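Glyco_hydro_cc domain-containing protein (Cryptococcus neoformans, PDB 6UBC) probably binds beta-1,3-glucan oligosaccharides through a catalytic-core-type domain of glycoside hydrolase family 128, subgroup VII. Local coordinates at residues A[270-275]-A[309-314]; A[315-320]-A[352-357]; A[340-345]-A[367-372]; A[346-351]-A[394-399]. All coordinates share one frame; numbering follows the deposited sequence.

In the fold
Interactions 1 and 3 are buried in the middle of the domain, whereas interactions 2 and 4 have centres about 15 and 16 Å from the centre of the chain and are partly buried. Interaction 3 pairs two neighbouring parallel strands, and interaction 1 joins the loops that leave two others. Both mix backbone and side-chain hydrogen bonds with apolar packing, and they meet where E274 bonds to H342 and E273 lies close to E370. Interactions 2 and 4 share helix 348-362, which connects the two strands of interaction 3. Interaction 2 mixes carboxylates, a tyrosine and a water; interaction 4 is almost wholly aliphatic and sulfur packing between two outer helices. Q316 ties interaction 2 to interaction 3 through the backbone N of N344.

Interaction 1. Residues A[270-275]-A[309-314]; sequences IGFEEP and ISPSMC
E274 and S312 meet through backbone and hydroxyl: the N-H of E274 points at OG of S312, 3.0 Å away and fairly straight at 157°. OG can stand there because it sits between the backbone N and the carbonyl carbon of S312 (chi1 47°), which turns it to the chain opposite. The same hydroxyl reaches water 1 at 2.8 Å, and this water also lies near O of G271, to which it can donate. A little further back, S312 N gives its hydrogen to O of F272 at 3.0 Å.

Beyond CG the side chain of E274 is extended, and its CG lies 3.8 Å from CB of C314, whose SG forms the disulfide with C277. The carboxylate is held from outside the two segments, OE2 by ND1 of H342 and OE1 by OG of S282. Both segments begin at the ends of adjacent parallel strands, 268-270 and 307-309, of the (beta/alpha)8 barrel. They therefore run along its C-terminal rim, the side on which such enzymes bind their sugars.

I309 still pairs with I270 there before the chains leave the sheet. CD1 and CG2 of I309 both lie 4.1 Å from CG1 of I270, and I309 O accepts the N-H of G271 at 3.0 Å.

P311 touches both F272 and P275. Its CG is 3.7 Å from CD2 of F272, the two side chains lying alongside and pointing the same way, while its CB meets CG of P275, the two side chains crossing at about a right angle. W294 and F328, from helices 287-298 and 324-331, also press on P311.

Interaction 2. Residues A[315-320]-A[352-357]; sequences HQAAEE and KTDIDY
T353 puts its methyl CG2 against CB of A317, 3.9 Å away, at the solvent-facing border where the turn into helix 319-322 leans on helix 348-362. Both elements belong to the outer layer of the (beta/alpha)8 barrel: the first follows barrel strand 307-309, the second strand 339-345. The hydroxyl of T353 takes no part across the contact and bonds back to O of D349 within its own helix.

One residue on, the carboxylate of D354 turns its end toward Q316 and A317. OD1 accepts a weak, bent hydrogen bond from A317 N at 3.4 Å, and it also has a long, weak ion pair with NZ of K345. OD2 comes within 2.6 Å of OE1 of Q316, with the amide and carboxylate planes 68° apart. Two oxygens so close suggest that a proton lies between them, probably on the acid; OE1 is also the acceptor for the backbone N of N344, which ties the pair to strand 339-345.

A turn later comes Y357, which buries more surface here than any other residue. With CG anti to the backbone N (chi1 172°), its ring reaches along residues 317-320. CB touches CB of A317, and O of A317 sits 4.0 Å above the ring plane, over the centre. CB of E320 approaches CE1 at 3.8 Å. At the end of the ring, Y357 OH bonds to water 2 at 2.9 Å, and that water donates to OE2 of E319 at 2.7 Å, an oxygen that also accepts from S326 N.

Interaction 3. Residues A[340-345]-A[367-372]; sequences NLHINK and WVTEFA
L341 N bonds to O of W367 at 2.9 Å, the first rung in the backbone pairing of these parallel strands. L341 O accepts from T369 N, and I343 uses N for O of E370 and O for N of A372; the last bond, K345 N to A372 O, is weak at 3.4 Å. A beta bulge at T369 shifts the register by one between L341 and H342.

Side-chain hydrogen bonds collect at that bulge. T369 OG1 donates to OD1 of N340 at 2.7 Å, in the amide plane and on a lone pair, and takes a weak bond from NE2 of H342 at the ring edge; ND2 of N340 goes to S310 O.

The E370 carboxylate stacks on the H342 ring, which helps fix the rotation of the ring. The two planes are only 18° apart, with OE1 3.2 Å from CE1, and CB of E370 makes a CH-pi contact. Water 4 links ND2 of N344 to OE1 of E370, while W225 NE1 holds OE2.

On the face of the sheet that carries L341, I343 and V368, I343 CD1 packs on V368 CG2 at 3.8 Å, under helix 348-362. This beta-alpha-beta unit of a (beta/alpha)8 barrel thus sets its polar residues beside E273 and E274, consistent with a sugar-binding cleft.

Interaction 4. Residues A[346-351]-A[394-399]; sequences NSMDGV and NDIVAL
The backbone O of S347 takes the N-H of V351 at 3.2 Å and, weakly, that of G350, starting the turn that carries M348 and V351 against I396 and L399. S347 is in the N-cap position of helix 348-362. On the other side, O of D395 accepts the N-H of L399 at 3.0 Å, an ordinary helical bond that sets these two residues one turn apart on the face of helix 386-402 that meets M348.

M348 does most of the work. Its chain bends at chi2 (-49°) and again at chi3 (99°), which lays the thioether along helix 386-402. SD then lies 3.7 Å from CB of D395 and equally near CA of I396, so the sulfur touches the backbone of the facing helix as well as its side chains. A third neighbour of SD is CD1 of L399, at 3.8 Å. The methyl CE reaches on to CB of I396, 4.0 Å away, and the two side chains cross at about a right angle. F392, one turn before I396 on helix 386-402, also touches M348.

V351 uses both of its branches. CG2 meets CD1 of I396 at 3.7 Å, and CG1 meets CD1 of L399 at 4.0 Å, where the two side chains pass alongside with their ends pointing opposite ways. Deeper in, V351 lies against I343 and I396 against F371, so each helix also rests on its own strand. Such aliphatic packing between helices that follow adjacent parallel strands belongs to the outer layer of a (beta/alpha)8 barrel.

Interaction 1. Residues A[270-275]-A[309-314]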
# COMPACT_ATOMS: atom_id res chain seq x y z
N ILE A 270 7.16 -3.99 -0.94
CA ILE A 270 5.94 -4.11 -0.10
C ILE A 270 5.71 -5.58 0.28
O ILE A 270 5.77 -6.48 -0.58
CB ILE A 270 4.75 -3.51 -0.83
CG1 ILE A 270 4.98 -2.02 -1.06
CG2 ILE A 270 3.44 -3.86 -0.08
CD1 ILE A 270 3.91 -1.38 -1.95
N GLY A 271 5.43 -5.83 1.56
CA GLY A 271 5.12 -7.13 2.13
C GLY A 271 3.68 -7.56 1.86
O GLY A 271 2.92 -6.88 1.12
N PHE A 272 3.30 -8.64 2.50
CA PHE A 272 2.11 -9.42 2.12
C PHE A 272 0.85 -8.56 2.18
O PHE A 272 0.66 -7.75 3.09
CB PHE A 272 1.95 -10.64 3.02
CG PHE A 272 3.26 -11.33 3.27
CD1 PHE A 272 3.97 -11.88 2.24
CD2 PHE A 272 3.82 -11.37 4.55
CE1 PHE A 272 5.18 -12.52 2.46
CE2 PHE A 272 5.01 -12.03 4.79
CZ PHE A 272 5.69 -12.62 3.74
N GLU A 273 0.00 -8.84 1.20
CA GLU A 273 -1.32 -8.22 1.12
C GLU A 273 -2.27 -8.81 2.15
O GLU A 273 -2.72 -9.93 1.93
CB GLU A 273 -1.92 -8.48 -0.27
CG GLU A 273 -3.25 -7.81 -0.47
CD GLU A 273 -3.20 -6.35 -0.86
OE1 GLU A 273 -2.08 -5.82 -1.11
OE2 GLU A 273 -4.35 -5.77 -0.91
N GLU A 274 -2.63 -8.10 3.22
CA GLU A 274 -3.71 -8.52 4.12
C GLU A 274 -3.59 -10.00 4.48
O GLU A 274 -4.54 -10.80 4.36
CB GLU A 274 -4.98 -8.15 3.36
CG GLU A 274 -5.17 -6.65 3.28
CD GLU A 274 -6.41 -6.17 2.54
OE1 GLU A 274 -7.22 -7.09 2.15
OE2 GLU A 274 -6.61 -4.89 2.41
N PRO A 275 -2.44 -10.45 5.04
CA PRO A 275 -2.33 -11.82 5.50
C PRO A 275 -3.32 -12.14 6.63
O PRO A 275 -3.57 -13.36 6.90
CB PRO A 275 -0.85 -11.96 5.91
CG PRO A 275 -0.47 -10.52 6.30
CD PRO A 275 -1.23 -9.67 5.28
N ILE A 309 8.92 -2.55 3.40
CA ILE A 309 7.59 -2.07 3.82
C ILE A 309 6.83 -3.29 4.38
O ILE A 309 6.78 -4.32 3.75
CB ILE A 309 6.90 -1.38 2.65
CG1 ILE A 309 7.72 -0.14 2.27
CG2 ILE A 309 5.47 -1.04 2.94
CD1 ILE A 309 8.11 -0.14 0.80
N SER A 310 6.19 -3.13 5.52
CA SER A 310 5.59 -4.26 6.30
C SER A 310 4.43 -4.85 5.51
O SER A 310 3.91 -4.24 4.56
CB SER A 310 5.12 -3.78 7.65
OG SER A 310 3.88 -3.12 7.61
N PRO A 311 3.94 -6.05 5.92
CA PRO A 311 2.63 -6.49 5.46
C PRO A 311 1.54 -5.48 5.85
O PRO A 311 1.69 -4.73 6.82
CB PRO A 311 2.36 -7.83 6.18
CG PRO A 311 3.78 -8.27 6.62
CD PRO A 311 4.49 -6.96 6.95
N SER A 312 0.45 -5.49 5.09
CA SER A 312 -0.73 -4.65 5.34
C SER A 312 -1.77 -5.41 6.15
O SER A 312 -2.17 -6.47 5.71
CB SER A 312 -1.35 -4.19 4.02
OG SER A 312 -1.48 -5.28 3.10
N MET A 313 -2.33 -4.77 7.18
CA MET A 313 -3.45 -5.37 7.96
C MET A 313 -4.82 -4.95 7.37
O MET A 313 -5.20 -3.76 7.39
CB MET A 313 -3.38 -4.99 9.43
CG MET A 313 -2.11 -5.49 10.11
SD MET A 313 -1.81 -7.28 10.09
CE MET A 313 -0.80 -7.43 8.61
N CYS A 314 -5.63 -5.94 7.05
CA CYS A 314 -7.03 -5.64 6.63
C CYS A 314 -7.80 -5.11 7.83
O CYS A 314 -8.74 -4.37 7.59
CB CYS A 314 -7.74 -6.84 6.01
SG CYS A 314 -8.00 -8.15 7.22
O HOH W 1 0.55 -4.99 1.25

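Interaction 2. Residues A[315-320]-A[352-357]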
# COMPACT_ATOMS: atom_id res chain seq x y z
N HIS A 315 -7.42 -5.46 9.06
CA HIS A 315 -8.19 -5.11 10.30
C HIS A 315 -7.93 -3.66 10.71
O HIS A 315 -8.53 -3.24 11.69
CB HIS A 315 -7.98 -6.10 11.41
CG HIS A 315 -8.60 -7.43 11.17
ND1 HIS A 315 -7.92 -8.47 10.56
CD2 HIS A 315 -9.87 -7.88 11.44
CE1 HIS A 315 -8.75 -9.52 10.47
NE2 HIS A 315 -9.93 -9.21 11.06
N GLN A 316 -7.04 -2.93 10.02
CA GLN A 316 -6.80 -1.48 10.26
C GLN A 316 -6.44 -1.34 11.75
O GLN A 316 -5.65 -2.14 12.27
CB GLN A 316 -8.04 -0.67 9.85
CG GLN A 316 -8.39 -0.88 8.38
CD GLN A 316 -9.41 0.13 7.91
OE1 GLN A 316 -9.08 1.33 7.81
NE2 GLN A 316 -10.63 -0.38 7.67
N ALA A 317 -7.08 -0.41 12.47
CA ALA A 317 -6.64 -0.13 13.85
C ALA A 317 -7.16 -1.22 14.78
O ALA A 317 -6.61 -1.36 15.89
CB ALA A 317 -7.10 1.26 14.22
N ALA A 318 -8.09 -2.05 14.33
CA ALA A 318 -8.54 -3.20 15.14
C ALA A 318 -7.46 -4.30 15.25
O ALA A 318 -7.66 -5.32 15.93
CB ALA A 318 -9.85 -3.73 14.57
N GLU A 319 -6.36 -4.12 14.55
CA GLU A 319 -5.13 -4.93 14.77
C GLU A 319 -4.75 -4.88 16.26
O GLU A 319 -4.11 -5.82 16.73
CB GLU A 319 -4.02 -4.34 13.90
CG GLU A 319 -2.61 -4.59 14.45
CD GLU A 319 -2.15 -6.05 14.52
OE1 GLU A 319 -2.65 -6.88 13.69
OE2 GLU A 319 -1.23 -6.34 15.37
N GLU A 320 -5.15 -3.85 16.99
CA GLU A 320 -4.98 -3.79 18.47
C GLU A 320 -5.52 -5.08 19.12
O GLU A 320 -4.92 -5.54 20.07
CB GLU A 320 -5.75 -2.64 19.09
CG GLU A 320 -5.55 -2.54 20.59
CD GLU A 320 -6.01 -1.24 21.23
OE1 GLU A 320 -6.40 -0.32 20.51
OE2 GLU A 320 -6.11 -1.20 22.50
N LYS A 352 -7.38 9.19 10.81
CA LYS A 352 -6.46 9.55 11.89
C LYS A 352 -6.37 8.41 12.89
O LYS A 352 -5.29 8.15 13.35
CB LYS A 352 -6.89 10.86 12.55
CG LYS A 352 -6.66 12.08 11.69
CD LYS A 352 -7.43 13.27 12.22
CE LYS A 352 -6.96 14.58 11.62
NZ LYS A 352 -8.01 15.62 11.83
N THR A 353 -7.46 7.76 13.22
CA THR A 353 -7.41 6.59 14.11
C THR A 353 -6.37 5.58 13.59
O THR A 353 -5.56 5.06 14.36
CB THR A 353 -8.80 5.97 14.20
OG1 THR A 353 -9.65 6.93 14.81
CG2 THR A 353 -8.81 4.69 14.99
N ASP A 354 -6.40 5.27 12.30
CA ASP A 354 -5.46 4.26 11.74
C ASP A 354 -4.01 4.76 11.88
O ASP A 354 -3.14 3.97 12.33
CB ASP A 354 -5.76 3.93 10.28
CG ASP A 354 -7.01 3.10 10.01
OD1 ASP A 354 -7.63 2.55 10.97
OD2 ASP A 354 -7.37 2.99 8.81
N ILE A 355 -3.75 6.01 11.45
CA ILE A 355 -2.37 6.53 11.44
C ILE A 355 -1.86 6.61 12.88
O ILE A 355 -0.75 6.12 13.19
CB ILE A 355 -2.25 7.87 10.72
CG1 ILE A 355 -2.68 7.78 9.26
CG2 ILE A 355 -0.82 8.36 10.89
CD1 ILE A 355 -2.81 9.12 8.68
N ASP A 356 -2.71 7.10 13.78
CA ASP A 356 -2.35 7.16 15.22
C ASP A 356 -1.99 5.77 15.73
O ASP A 356 -0.96 5.62 16.45
CB ASP A 356 -3.46 7.76 16.06
CG ASP A 356 -3.70 9.24 15.88
OD1 ASP A 356 -2.92 9.92 15.24
OD2 ASP A 356 -4.70 9.68 16.37
N TYR A 357 -2.82 4.75 15.49
CA TYR A 357 -2.58 3.42 16.06
C TYR A 357 -1.19 2.94 15.62
O TYR A 357 -0.35 2.46 16.47
CB TYR A 357 -3.69 2.43 15.72
CG TYR A 357 -3.29 1.05 16.17
CD1 TYR A 357 -3.32 0.68 17.50
CD2 TYR A 357 -2.68 0.18 15.29
CE1 TYR A 357 -2.84 -0.54 17.93
CE2 TYR A 357 -2.17 -1.03 15.71
CZ TYR A 357 -2.26 -1.40 17.05
OH TYR A 357 -1.72 -2.59 17.46
O HOH W 2 0.24 -4.19 15.97

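Interaction 3. Residues A[340-345]-A[367-372]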
# COMPACT_ATOMS: atom_id res chain seq x y z
N ASN A 340 3.11 -0.37 6.88
CA ASN A 340 2.18 -0.41 5.73
C ASN A 340 0.76 -0.35 6.25
O ASN A 340 0.37 -1.33 6.97
CB ASN A 340 2.40 -1.73 4.98
CG ASN A 340 1.60 -1.88 3.71
OD1 ASN A 340 0.72 -1.07 3.44
ND2 ASN A 340 1.90 -2.93 2.93
N LEU A 341 -0.02 0.63 5.82
CA LEU A 341 -1.45 0.71 6.18
C LEU A 341 -2.32 0.53 4.93
O LEU A 341 -1.98 1.06 3.83
CB LEU A 341 -1.77 2.08 6.80
CG LEU A 341 -1.52 2.21 8.30
CD1 LEU A 341 -0.10 1.87 8.66
CD2 LEU A 341 -1.91 3.63 8.80
N HIS A 342 -3.49 -0.04 5.18
CA HIS A 342 -4.68 -0.01 4.29
C HIS A 342 -5.71 0.79 5.08
O HIS A 342 -6.05 0.39 6.21
CB HIS A 342 -5.14 -1.45 3.98
CG HIS A 342 -4.28 -2.07 2.94
ND1 HIS A 342 -4.55 -3.31 2.43
CD2 HIS A 342 -3.16 -1.62 2.37
CE1 HIS A 342 -3.59 -3.60 1.59
NE2 HIS A 342 -2.69 -2.58 1.51
N ILE A 343 -6.18 1.88 4.49
CA ILE A 343 -7.17 2.73 5.17
C ILE A 343 -8.48 2.65 4.41
O ILE A 343 -8.53 3.11 3.25
CB ILE A 343 -6.64 4.15 5.31
CG1 ILE A 343 -5.38 4.15 6.18
CG2 ILE A 343 -7.67 5.07 5.93
CD1 ILE A 343 -4.80 5.54 6.42
N ASN A 344 -9.49 2.08 5.05
CA ASN A 344 -10.84 1.93 4.45
C ASN A 344 -11.78 2.59 5.46
O ASN A 344 -12.17 1.90 6.41
CB ASN A 344 -11.15 0.47 4.15
CG ASN A 344 -10.20 -0.02 3.06
OD1 ASN A 344 -10.29 0.44 1.94
ND2 ASN A 344 -9.41 -1.05 3.38
N LYS A 345 -12.02 3.88 5.25
CA LYS A 345 -12.75 4.72 6.21
C LYS A 345 -13.62 5.69 5.42
O LYS A 345 -13.42 5.80 4.23
CB LYS A 345 -11.74 5.44 7.10
CG LYS A 345 -10.93 4.56 8.05
CD LYS A 345 -11.74 3.79 9.10
CE LYS A 345 -10.77 3.15 10.05
NZ LYS A 345 -11.44 2.39 11.12
N TRP A 367 3.58 4.10 5.03
CA TRP A 367 3.08 4.14 3.66
C TRP A 367 1.65 3.65 3.69
O TRP A 367 1.38 2.59 4.27
CB TRP A 367 3.92 3.28 2.70
CG TRP A 367 5.17 3.89 2.16
CD1 TRP A 367 5.91 4.92 2.66
CD2 TRP A 367 5.78 3.50 0.94
NE1 TRP A 367 6.97 5.17 1.87
CE2 TRP A 367 6.93 4.32 0.79
CE3 TRP A 367 5.49 2.53 -0.02
CZ2 TRP A 367 7.82 4.14 -0.27
CZ3 TRP A 367 6.34 2.39 -1.11
CH2 TRP A 367 7.49 3.21 -1.23
N VAL A 368 0.75 4.43 3.15
CA VAL A 368 -0.66 3.98 2.95
C VAL A 368 -0.68 3.36 1.56
O VAL A 368 -0.89 4.09 0.56
CB VAL A 368 -1.69 5.10 3.15
CG1 VAL A 368 -3.12 4.60 3.01
CG2 VAL A 368 -1.56 5.72 4.52
N THR A 369 -0.60 2.04 1.46
CA THR A 369 -0.42 1.41 0.13
C THR A 369 -1.79 1.25 -0.55
O THR A 369 -1.80 1.04 -1.76
CB THR A 369 0.35 0.09 0.19
OG1 THR A 369 -0.42 -0.81 0.98
CG2 THR A 369 1.77 0.29 0.70
N GLU A 370 -2.90 1.32 0.19
CA GLU A 370 -4.26 1.28 -0.40
C GLU A 370 -5.13 2.17 0.47
O GLU A 370 -5.13 1.97 1.71
CB GLU A 370 -4.86 -0.13 -0.40
CG GLU A 370 -4.17 -1.11 -1.30
CD GLU A 370 -4.64 -2.53 -1.24
OE1 GLU A 370 -5.72 -2.80 -0.62
OE2 GLU A 370 -3.91 -3.42 -1.79
N PHE A 371 -5.81 3.14 -0.09
CA PHE A 371 -6.94 3.75 0.63
C PHE A 371 -8.18 3.78 -0.24
O PHE A 371 -8.07 3.77 -1.46
CB PHE A 371 -6.65 5.17 1.08
CG PHE A 371 -6.51 6.23 0.03
CD1 PHE A 371 -7.64 6.89 -0.44
CD2 PHE A 371 -5.27 6.55 -0.49
CE1 PHE A 371 -7.50 7.85 -1.44
CE2 PHE A 371 -5.14 7.47 -1.51
CZ PHE A 371 -6.26 8.13 -1.96
N ALA A 372 -9.32 3.73 0.44
CA ALA A 372 -10.65 3.75 -0.20
C ALA A 372 -11.68 4.32 0.74
O ALA A 372 -11.54 4.13 1.94
CB ALA A 372 -11.03 2.39 -0.69
O HOH W 3 -0.88 -3.37 -0.62
O HOH W 4 -7.51 -2.16 1.43

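Interaction 4. Residues A[346-351]-A[394-399]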
# COMPACT_ATOMS: atom_id res chain seq x y z
N ASN A 346 -14.58 6.35 6.09
CA ASN A 346 -15.41 7.32 5.37
C ASN A 346 -15.35 8.69 6.03
O ASN A 346 -16.18 9.52 5.64
CB ASN A 346 -16.85 6.88 5.22
CG ASN A 346 -17.64 6.91 6.51
OD1 ASN A 346 -17.08 7.11 7.59
ND2 ASN A 346 -18.93 6.65 6.41
N SER A 347 -14.37 8.95 6.86
CA SER A 347 -14.20 10.22 7.59
C SER A 347 -12.72 10.38 7.97
O SER A 347 -11.98 9.36 8.11
CB SER A 347 -15.11 10.27 8.81
OG SER A 347 -14.61 9.53 9.88
N MET A 348 -12.26 11.61 8.02
CA MET A 348 -10.87 11.90 8.41
C MET A 348 -10.61 11.43 9.85
O MET A 348 -9.48 11.06 10.12
CB MET A 348 -10.56 13.38 8.20
CG MET A 348 -10.58 13.81 6.71
SD MET A 348 -9.61 12.72 5.60
CE MET A 348 -10.91 11.68 4.91
N ASP A 349 -11.61 11.42 10.74
CA ASP A 349 -11.44 10.88 12.12
C ASP A 349 -10.96 9.42 12.08
O ASP A 349 -10.02 9.08 12.79
CB ASP A 349 -12.73 10.95 12.94
CG ASP A 349 -13.05 12.33 13.51
OD1 ASP A 349 -12.19 13.24 13.43
OD2 ASP A 349 -14.19 12.50 14.02
N GLY A 350 -11.53 8.63 11.18
CA GLY A 350 -11.16 7.20 11.01
C GLY A 350 -9.76 7.06 10.43
O GLY A 350 -9.02 6.17 10.85
N VAL A 351 -9.44 7.89 9.44
CA VAL A 351 -8.10 7.94 8.83
C VAL A 351 -7.10 8.19 9.97
O VAL A 351 -6.09 7.52 10.05
CB VAL A 351 -8.02 9.00 7.72
CG1 VAL A 351 -6.61 9.08 7.18
CG2 VAL A 351 -9.03 8.74 6.58
N ASN A 394 -10.44 14.45 -1.70
CA ASN A 394 -9.82 15.81 -1.55
C ASN A 394 -9.29 15.96 -0.12
O ASN A 394 -8.09 16.32 0.04
CB ASN A 394 -10.83 16.89 -1.92
CG ASN A 394 -11.02 16.98 -3.42
OD1 ASN A 394 -10.05 16.89 -4.19
ND2 ASN A 394 -12.24 17.30 -3.83
N ASP A 395 -10.10 15.52 0.86
CA ASP A 395 -9.78 15.60 2.28
C ASP A 395 -8.57 14.72 2.60
O ASP A 395 -7.69 15.15 3.38
CB ASP A 395 -10.95 15.21 3.18
CG ASP A 395 -12.09 16.22 3.30
OD1 ASP A 395 -11.91 17.35 2.85
OD2 ASP A 395 -13.14 15.86 3.83
N ILE A 396 -8.55 13.47 2.14
CA ILE A 396 -7.52 12.52 2.58
C ILE A 396 -6.18 12.92 1.94
O ILE A 396 -5.10 12.75 2.56
CB ILE A 396 -7.94 11.04 2.30
CG1 ILE A 396 -7.19 10.13 3.29
CG2 ILE A 396 -7.75 10.61 0.85
CD1 ILE A 396 -7.57 8.65 3.19
N VAL A 397 -6.21 13.41 0.71
CA VAL A 397 -4.95 13.84 0.03
C VAL A 397 -4.34 15.02 0.79
O VAL A 397 -3.13 14.94 1.15
CB VAL A 397 -5.18 14.12 -1.45
CG1 VAL A 397 -3.98 14.90 -2.03
CG2 VAL A 397 -5.45 12.82 -2.24
N ALA A 398 -5.15 16.00 1.20
CA ALA A 398 -4.70 17.12 2.05
C ALA A 398 -4.15 16.66 3.40
O ALA A 398 -3.04 17.14 3.79
CB ALA A 398 -5.81 18.10 2.22
N LEU A 399 -4.84 15.75 4.07
CA LEU A 399 -4.39 15.16 5.33
C LEU A 399 -3.04 14.50 5.11
O LEU A 399 -2.12 14.73 5.92
CB LEU A 399 -5.41 14.13 5.80
CG LEU A 399 -5.22 13.60 7.21
CD1 LEU A 399 -6.51 13.02 7.73
CD2 LEU A 399 -4.16 12.50 7.28